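Local coordinates for protein phosphoribosylaminoimidazole-succinocarboxamide synthase (Thermotoga maritima, PDB 1KUT) that catalyses the ATP-dependent joining of L-aspartate to 5-amino-1-(5-phospho-D-ribosyl)imidazole-4-carboxylate, giving SAICAR in de novo purine biosynthesis, at residues L82-R87 and E142-A147; V149-A154 and Y171-D176. All blocks are in the same frame, centred on the assembly; numbering follows the deposited sequence.

Contact 1. Residues L82-R87 and E142-A147; sequences LEVVVR and EKMKEA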
ATOM      1  N   LEU B  82       8.321   9.843  -5.048  1.00 23.15           N
ATOM      2  CA  LEU B  82       7.885   8.465  -5.164  1.00 22.27           C
ATOM      3  C   LEU B  82       8.950   7.487  -5.630  1.00 21.66           C
ATOM      4  O   LEU B  82       9.883   7.853  -6.341  1.00 22.29           O
ATOM      5  CB  LEU B  82       6.713   8.449  -6.147  1.00 22.29           C
ATOM      6  CG  LEU B  82       5.299   8.033  -5.763  1.00 22.60           C
ATOM      7  CD1 LEU B  82       4.896   8.538  -4.371  1.00 22.37           C
ATOM      8  CD2 LEU B  82       4.385   8.571  -6.852  1.00 22.63           C
ATOM      9  N   GLU B  83       8.797   6.237  -5.210  1.00 20.38           N
ATOM     10  CA  GLU B  83       9.680   5.150  -5.601  1.00 19.19           C
ATOM     11  C   GLU B  83       8.715   4.121  -6.185  1.00 18.19           C
ATOM     12  O   GLU B  83       7.838   3.634  -5.495  1.00 17.49           O
ATOM     13  CB  GLU B  83      10.419   4.587  -4.389  1.00 19.84           C
ATOM     14  CG  GLU B  83      11.544   5.484  -3.906  1.00 21.87           C
ATOM     15  CD  GLU B  83      12.421   4.830  -2.841  1.00 23.38           C
ATOM     16  OE1 GLU B  83      12.677   3.608  -2.933  1.00 24.06           O
ATOM     17  OE2 GLU B  83      12.875   5.542  -1.915  1.00 24.69           O
ATOM     18  N   VAL B  84       8.847   3.830  -7.472  1.00 17.73           N
ATOM     19  CA  VAL B  84       7.962   2.887  -8.137  1.00 17.25           C
ATOM     20  C   VAL B  84       8.726   1.582  -8.338  1.00 17.61           C
ATOM     21  O   VAL B  84       9.728   1.539  -9.059  1.00 17.85           O
ATOM     22  CB  VAL B  84       7.506   3.420  -9.521  1.00 17.01           C
ATOM     23  CG1 VAL B  84       6.373   2.542 -10.059  1.00 16.66           C
ATOM     24  CG2 VAL B  84       7.079   4.879  -9.419  1.00 15.95           C
ATOM     25  N   VAL B  85       8.230   0.516  -7.723  1.00 17.12           N
ATOM     26  CA  VAL B  85       8.880  -0.771  -7.802  1.00 16.50           C
ATOM     27  C   VAL B  85       8.104  -1.762  -8.650  1.00 16.76           C
ATOM     28  O   VAL B  85       6.881  -1.892  -8.516  1.00 16.07           O
ATOM     29  CB  VAL B  85       9.050  -1.359  -6.388  1.00 17.04           C
ATOM     30  CG1 VAL B  85       9.722  -2.724  -6.453  1.00 17.12           C
ATOM     31  CG2 VAL B  85       9.856  -0.394  -5.524  1.00 16.35           C
ATOM     32  N   VAL B  86       8.815  -2.455  -9.537  1.00 16.60           N
ATOM     33  CA  VAL B  86       8.187  -3.467 -10.358  1.00 17.20           C
ATOM     34  C   VAL B  86       8.802  -4.796  -9.950  1.00 18.04           C
ATOM     35  O   VAL B  86      10.038  -4.934  -9.879  1.00 18.49           O
ATOM     36  CB  VAL B  86       8.428  -3.226 -11.854  1.00 17.10           C
ATOM     37  CG1 VAL B  86       7.744  -4.314 -12.664  1.00 17.12           C
ATOM     38  CG2 VAL B  86       7.874  -1.870 -12.258  1.00 17.05           C
ATOM     39  N   ARG B  87       7.956  -5.774  -9.654  1.00 18.57           N
ATOM     40  CA  ARG B  87       8.465  -7.073  -9.264  1.00 19.31           C
ATOM     41  C   ARG B  87       8.101  -8.102 -10.311  1.00 20.08           C
ATOM     42  O   ARG B  87       6.968  -8.143 -10.782  1.00 19.76           O
ATOM     43  CB  ARG B  87       7.887  -7.494  -7.912  1.00 19.98           C
ATOM     44  CG  ARG B  87       8.277  -6.565  -6.776  1.00 19.99           C
ATOM     45  CD  ARG B  87       7.519  -6.891  -5.519  1.00 20.49           C
ATOM     46  NE  ARG B  87       7.680  -5.828  -4.533  1.00 20.57           N
ATOM     47  CZ  ARG B  87       8.793  -5.600  -3.842  1.00 20.53           C
ATOM     48  NH1 ARG B  87       9.857  -6.370  -4.020  1.00 20.38           N
ATOM     49  NH2 ARG B  87       8.839  -4.591  -2.981  1.00 20.04           N
ATOM     50  N   GLU B 142      -1.108   6.347 -13.490  1.00 28.42           N
ATOM     51  CA  GLU B 142      -1.280   5.282 -14.477  1.00 28.38           C
ATOM     52  C   GLU B 142      -0.195   5.328 -15.552  1.00 27.52           C
ATOM     53  O   GLU B 142       0.193   4.293 -16.093  1.00 27.83           O
ATOM     54  CB  GLU B 142      -2.665   5.368 -15.117  1.00 29.33           C
ATOM     55  CG  GLU B 142      -3.298   4.013 -15.433  1.00 31.36           C
ATOM     56  CD  GLU B 142      -3.432   3.116 -14.200  1.00 32.57           C
ATOM     57  OE1 GLU B 142      -3.531   3.661 -13.077  1.00 33.53           O
ATOM     58  OE2 GLU B 142      -3.456   1.867 -14.350  1.00 32.87           O
ATOM     59  N   LYS B 143       0.291   6.520 -15.869  1.00 26.63           N
ATOM     60  CA  LYS B 143       1.365   6.656 -16.850  1.00 25.95           C
ATOM     61  C   LYS B 143       2.619   6.017 -16.244  1.00 25.35           C
ATOM     62  O   LYS B 143       3.267   5.171 -16.872  1.00 25.01           O
ATOM     63  CB  LYS B 143       1.642   8.131 -17.148  1.00 26.86           C
ATOM     64  CG  LYS B 143       0.645   8.759 -18.116  1.00 28.74           C
ATOM     65  CD  LYS B 143       0.978  10.208 -18.434  1.00 29.45           C
ATOM     66  CE  LYS B 143       0.116  10.708 -19.588  1.00 30.51           C
ATOM     67  NZ  LYS B 143       0.278  12.171 -19.833  1.00 31.28           N
HETATM   68  N   MSE B 144       2.941   6.426 -15.018  1.00 23.90           N
HETATM   69  CA  MSE B 144       4.103   5.906 -14.307  1.00 22.81           C
HETATM   70  C   MSE B 144       4.074   4.404 -14.228  1.00 23.15           C
HETATM   71  O   MSE B 144       5.113   3.771 -14.317  1.00 23.31           O
HETATM   72  CB  MSE B 144       4.191   6.486 -12.894  1.00 20.38           C
HETATM   73  CG  MSE B 144       4.641   7.897 -12.893  1.00 18.78           C
HETATM   74 SE   MSE B 144       5.010   8.432 -11.116  1.00 15.80          SE
HETATM   75  CE  MSE B 144       3.226   9.087 -10.615  1.00 17.35           C
ATOM     76  N   LYS B 145       2.893   3.830 -14.037  1.00 23.72           N
ATOM     77  CA  LYS B 145       2.781   2.377 -13.989  1.00 24.46           C
ATOM     78  C   LYS B 145       3.086   1.776 -15.362  1.00 24.76           C
ATOM     79  O   LYS B 145       3.826   0.798 -15.462  1.00 24.97           O
ATOM     80  CB  LYS B 145       1.373   1.961 -13.569  1.00 25.14           C
ATOM     81  CG  LYS B 145       1.252   1.516 -12.119  1.00 26.42           C
ATOM     82  CD  LYS B 145      -0.188   1.112 -11.775  1.00 27.02           C
ATOM     83  CE  LYS B 145      -0.696  -0.028 -12.658  1.00 27.48           C
ATOM     84  NZ  LYS B 145      -2.071  -0.457 -12.242  1.00 28.17           N
ATOM     85  N   GLU B 146       2.516   2.360 -16.417  1.00 25.25           N
ATOM     86  CA  GLU B 146       2.717   1.863 -17.785  1.00 25.90           C
ATOM     87  C   GLU B 146       4.181   1.980 -18.187  1.00 24.90           C
ATOM     88  O   GLU B 146       4.753   1.081 -18.805  1.00 24.76           O
ATOM     89  CB  GLU B 146       1.860   2.656 -18.789  1.00 27.91           C
ATOM     90  CG  GLU B 146       0.362   2.716 -18.471  1.00 30.66           C
ATOM     91  CD  GLU B 146      -0.429   3.586 -19.471  1.00 33.07           C
ATOM     92  OE1 GLU B 146      -0.589   3.162 -20.648  1.00 33.77           O
ATOM     93  OE2 GLU B 146      -0.882   4.695 -19.076  1.00 33.63           O
ATOM     94  N   ALA B 147       4.785   3.103 -17.837  1.00 23.83           N
ATOM     95  CA  ALA B 147       6.173   3.317 -18.161  1.00 23.15           C
ATOM     96  C   ALA B 147       7.016   2.283 -17.405  1.00 22.79           C
ATOM     97  O   ALA B 147       7.833   1.568 -18.004  1.00 22.78           O
ATOM     98  CB  ALA B 147       6.570   4.727 -17.776  1.00 22.64           C
TER

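Contact 2. Residues V149-A154 and Y171-D176; sequences VKITLA and YEFGLD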
ATOM      1  N   VAL B 149       6.396  -0.712 -16.164  1.00 22.36           N
ATOM      2  CA  VAL B 149       6.337  -2.055 -16.741  1.00 22.28           C
ATOM      3  C   VAL B 149       7.024  -2.101 -18.113  1.00 22.56           C
ATOM      4  O   VAL B 149       7.820  -2.999 -18.389  1.00 22.47           O
ATOM      5  CB  VAL B 149       4.875  -2.546 -16.854  1.00 22.39           C
ATOM      6  CG1 VAL B 149       4.795  -3.806 -17.718  1.00 21.44           C
ATOM      7  CG2 VAL B 149       4.340  -2.852 -15.460  1.00 21.89           C
ATOM      8  N   LYS B 150       6.726  -1.134 -18.973  1.00 22.53           N
ATOM      9  CA  LYS B 150       7.359  -1.085 -20.289  1.00 22.78           C
ATOM     10  C   LYS B 150       8.881  -1.193 -20.119  1.00 21.76           C
ATOM     11  O   LYS B 150       9.531  -2.070 -20.689  1.00 21.81           O
ATOM     12  CB  LYS B 150       7.029   0.241 -20.972  1.00 23.82           C
ATOM     13  CG  LYS B 150       7.668   0.420 -22.345  1.00 25.02           C
ATOM     14  CD  LYS B 150       6.677   0.134 -23.454  1.00 26.17           C
ATOM     15  CE  LYS B 150       5.464   1.024 -23.282  1.00 26.70           C
ATOM     16  NZ  LYS B 150       5.922   2.424 -23.027  1.00 27.69           N
ATOM     17  N   ILE B 151       9.433  -0.282 -19.330  1.00 20.60           N
ATOM     18  CA  ILE B 151      10.865  -0.245 -19.071  1.00 19.88           C
ATOM     19  C   ILE B 151      11.348  -1.561 -18.484  1.00 19.16           C
ATOM     20  O   ILE B 151      12.374  -2.094 -18.889  1.00 18.70           O
ATOM     21  CB  ILE B 151      11.209   0.885 -18.077  1.00 19.36           C
ATOM     22  CG1 ILE B 151      10.958   2.244 -18.720  1.00 19.12           C
ATOM     23  CG2 ILE B 151      12.664   0.783 -17.636  1.00 18.96           C
ATOM     24  CD1 ILE B 151      11.050   3.395 -17.729  1.00 18.64           C
ATOM     25  N   THR B 152      10.598  -2.078 -17.523  1.00 18.97           N
ATOM     26  CA  THR B 152      10.950  -3.320 -16.856  1.00 19.04           C
ATOM     27  C   THR B 152      11.053  -4.468 -17.835  1.00 19.78           C
ATOM     28  O   THR B 152      12.003  -5.249 -17.776  1.00 19.82           O
ATOM     29  CB  THR B 152       9.923  -3.647 -15.768  1.00 18.65           C
ATOM     30  OG1 THR B 152       9.871  -2.555 -14.849  1.00 18.63           O
ATOM     31  CG2 THR B 152      10.305  -4.908 -15.019  1.00 17.98           C
ATOM     32  N   LEU B 153      10.085  -4.580 -18.737  1.00 20.28           N
ATOM     33  CA  LEU B 153      10.126  -5.638 -19.735  1.00 21.51           C
ATOM     34  C   LEU B 153      11.277  -5.404 -20.736  1.00 21.31           C
ATOM     35  O   LEU B 153      12.005  -6.332 -21.090  1.00 21.34           O
ATOM     36  CB  LEU B 153       8.772  -5.726 -20.458  1.00 22.58           C
ATOM     37  CG  LEU B 153       7.742  -6.720 -19.886  1.00 23.58           C
ATOM     38  CD1 LEU B 153       8.131  -7.191 -18.466  1.00 24.26           C
ATOM     39  CD2 LEU B 153       6.366  -6.060 -19.887  1.00 23.84           C
ATOM     40  N   ALA B 154      11.448  -4.166 -21.180  1.00 21.07           N
ATOM     41  CA  ALA B 154      12.530  -3.849 -22.112  1.00 21.01           C
ATOM     42  C   ALA B 154      13.872  -4.225 -21.499  1.00 21.35           C
ATOM     43  O   ALA B 154      14.740  -4.771 -22.183  1.00 21.66           O
ATOM     44  CB  ALA B 154      12.522  -2.373 -22.438  1.00 20.38           C
ATOM     45  N   TYR B 171      12.076   2.438  -9.681  1.00 17.28           N
ATOM     46  CA  TYR B 171      12.207   3.637 -10.519  1.00 16.88           C
ATOM     47  C   TYR B 171      11.743   4.885  -9.771  1.00 17.57           C
ATOM     48  O   TYR B 171      11.167   4.810  -8.682  1.00 17.56           O
ATOM     49  CB  TYR B 171      11.346   3.525 -11.781  1.00 15.12           C
ATOM     50  CG  TYR B 171      11.625   2.295 -12.632  1.00 14.07           C
ATOM     51  CD1 TYR B 171      12.806   2.183 -13.371  1.00 13.44           C
ATOM     52  CD2 TYR B 171      10.707   1.247 -12.694  1.00 13.08           C
ATOM     53  CE1 TYR B 171      13.059   1.058 -14.147  1.00 13.01           C
ATOM     54  CE2 TYR B 171      10.949   0.117 -13.469  1.00 12.49           C
ATOM     55  CZ  TYR B 171      12.120   0.035 -14.191  1.00 12.36           C
ATOM     56  OH  TYR B 171      12.345  -1.053 -14.985  1.00 12.26           O
ATOM     57  N   GLU B 172      12.014   6.031 -10.384  1.00 18.66           N
ATOM     58  CA  GLU B 172      11.610   7.344  -9.897  1.00 19.51           C
ATOM     59  C   GLU B 172      11.375   8.181 -11.148  1.00 19.40           C
ATOM     60  O   GLU B 172      12.203   8.200 -12.060  1.00 18.77           O
ATOM     61  CB  GLU B 172      12.682   7.963  -8.993  1.00 20.79           C
ATOM     62  CG  GLU B 172      12.642   7.415  -7.554  1.00 22.95           C
ATOM     63  CD  GLU B 172      13.701   8.023  -6.637  1.00 24.50           C
ATOM     64  OE1 GLU B 172      14.059   9.210  -6.827  1.00 24.88           O
ATOM     65  OE2 GLU B 172      14.164   7.314  -5.710  1.00 25.39           O
ATOM     66  N   PHE B 173      10.221   8.837 -11.198  1.00 20.00           N
ATOM     67  CA  PHE B 173       9.838   9.650 -12.343  1.00 20.95           C
ATOM     68  C   PHE B 173       9.660  11.118 -11.996  1.00 22.23           C
ATOM     69  O   PHE B 173       9.522  11.491 -10.814  1.00 22.95           O
ATOM     70  CB  PHE B 173       8.532   9.150 -12.950  1.00 19.61           C
ATOM     71  CG  PHE B 173       8.605   7.757 -13.517  1.00 19.68           C
ATOM     72  CD1 PHE B 173       8.500   6.643 -12.682  1.00 19.20           C
ATOM     73  CD2 PHE B 173       8.715   7.562 -14.889  1.00 18.78           C
ATOM     74  CE1 PHE B 173       8.498   5.356 -13.197  1.00 18.91           C
ATOM     75  CE2 PHE B 173       8.716   6.285 -15.423  1.00 18.92           C
ATOM     76  CZ  PHE B 173       8.604   5.166 -14.561  1.00 19.63           C
ATOM     77  N   GLY B 174       9.634  11.943 -13.043  1.00 23.13           N
ATOM     78  CA  GLY B 174       9.466  13.371 -12.868  1.00 24.05           C
ATOM     79  C   GLY B 174       8.803  13.970 -14.089  1.00 24.84           C
ATOM     80  O   GLY B 174       8.531  13.272 -15.071  1.00 24.59           O
ATOM     81  N   LEU B 175       8.529  15.268 -14.025  1.00 26.10           N
ATOM     82  CA  LEU B 175       7.899  15.973 -15.137  1.00 27.21           C
ATOM     83  C   LEU B 175       8.912  16.924 -15.755  1.00 28.00           C
ATOM     84  O   LEU B 175       9.564  17.683 -15.043  1.00 28.04           O
ATOM     85  CB  LEU B 175       6.680  16.763 -14.636  1.00 27.24           C
ATOM     86  CG  LEU B 175       5.270  16.143 -14.632  1.00 27.39           C
ATOM     87  CD1 LEU B 175       5.316  14.654 -14.854  1.00 27.82           C
ATOM     88  CD2 LEU B 175       4.582  16.467 -13.316  1.00 27.56           C
ATOM     89  N   ASP B 176       9.075  16.871 -17.073  1.00 29.21           N
ATOM     90  CA  ASP B 176      10.007  17.796 -17.713  1.00 30.78           C
ATOM     91  C   ASP B 176       9.308  19.154 -17.880  1.00 31.39           C
ATOM     92  O   ASP B 176       8.273  19.388 -17.262  1.00 31.44           O
ATOM     93  CB  ASP B 176      10.492  17.262 -19.072  1.00 30.79           C
ATOM     94  CG  ASP B 176       9.356  16.844 -19.987  1.00 31.47           C
ATOM     95  OD1 ASP B 176       8.261  17.451 -19.925  1.00 31.87           O
ATOM     96  OD2 ASP B 176       9.568  15.907 -20.791  1.00 31.82           O
TER

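Contact 1. Residues L82-R87 and E142-A147
Met144, present as selenomethionine, reaches from helix 138-160 to Leu82 and Val84 on strand 78-87. CE of Met144, the terminal methyl, lies 4.0 Å from CD2 of Leu82. The Met144 chain lies nearly perpendicular to that of Leu82. SE of Met144 sits 4.4 Å from CG2 of Val84. The Met144 chain is extended through chi2 and then bends at chi3 (-89°), which places CE by Leu82 while SE stays near Val84. All three side chains are buried, and their contact is purely apolar. It is modest in extent, with about 140 Å² buried in all.

Beside this core the helix is looser and partly exposed. Lys145 runs along its flank, touching Val111 and Phe113 of strand 105-115, and its ammonium end turns from strand 78-87. Lys145 NZ forms a salt bridge with Glu142 OE2 at 3.4 Å; as a hydrogen bond it is weak. The same NZ also pairs with Asp128 of the second subunit.

Strand 78-87 runs between strands 105-115 and 164-175, antiparallel to both. Helix 138-160 packs on one face of this sheet, where Ala148 also meets Val84 and Val86.

Contact 2. Residues V149-A154 and Y171-D176
An antiparallel sheet carries helix 138-160 on one face, and Tyr171 and Phe173 of strand 164-175 reach from that sheet to Ile151 and Thr152 of the helix. The phenol of Tyr171 makes the main contact. Tyr171 OH donates a hydrogen bond to OG1 of Thr152 at 2.9 Å. OG1 lies at the edge of the Tyr171 ring and in its plane. Thr152 OG1 is also hydrogen-bonded to the backbone O of Ala148, one turn earlier in the helix. The hydroxyl is therefore held by two partners, one in its own helix and one on the strand. The chi1 of Thr152, -58°, sets OG1 beside the backbone N, where it can reach both.

Helix 138-160 leads into strand 164-175 after a short connection, so the contact joins two consecutive elements of the fold. Ile151 adds the apolar part. Ile151 CG2 lies 3.5 Å from CE1 of Tyr171 and 3.2 Å from OH of Tyr171. Ile151 and the Tyr171 ring lie alongside each other, running opposite ways. The other branch of Ile151 extends to Phe173, with Ile151 CD1 4.4 Å from Phe173 CE2. A phenylalanine in place of Tyr171 would probably leave Thr152 OG1 without its link to the strand and open a small gap beside CG2 of Ile151, where the hydroxyl had been.

Ala148 and Leu155 of the same helix also touch Tyr171, and Leu183 of strand 181-183 packs against it. Phe173 meets Ala147 of the helix and Val181 of strand 181-183.

In the fold
The centres of contacts 1 and 2 are 6 Å apart, on the same side of the chain's centre. Both use helix 138-160: contact 1 an earlier part, contact 2 the turns that follow. Their strands, 78-87 and 164-175, are antiparallel neighbours in one sheet. Along the chain both segments of contact 1 come before those of contact 2. They also touch directly. Val84 O and Tyr171 N lie 2.6 Å apart, a probable hydrogen bond between the strands, and CG2 of Val86 packs against OG1 of Thr152. One helix thus packs across two adjacent strands, its buried residues set against both, within the SAICAR synthetase family region.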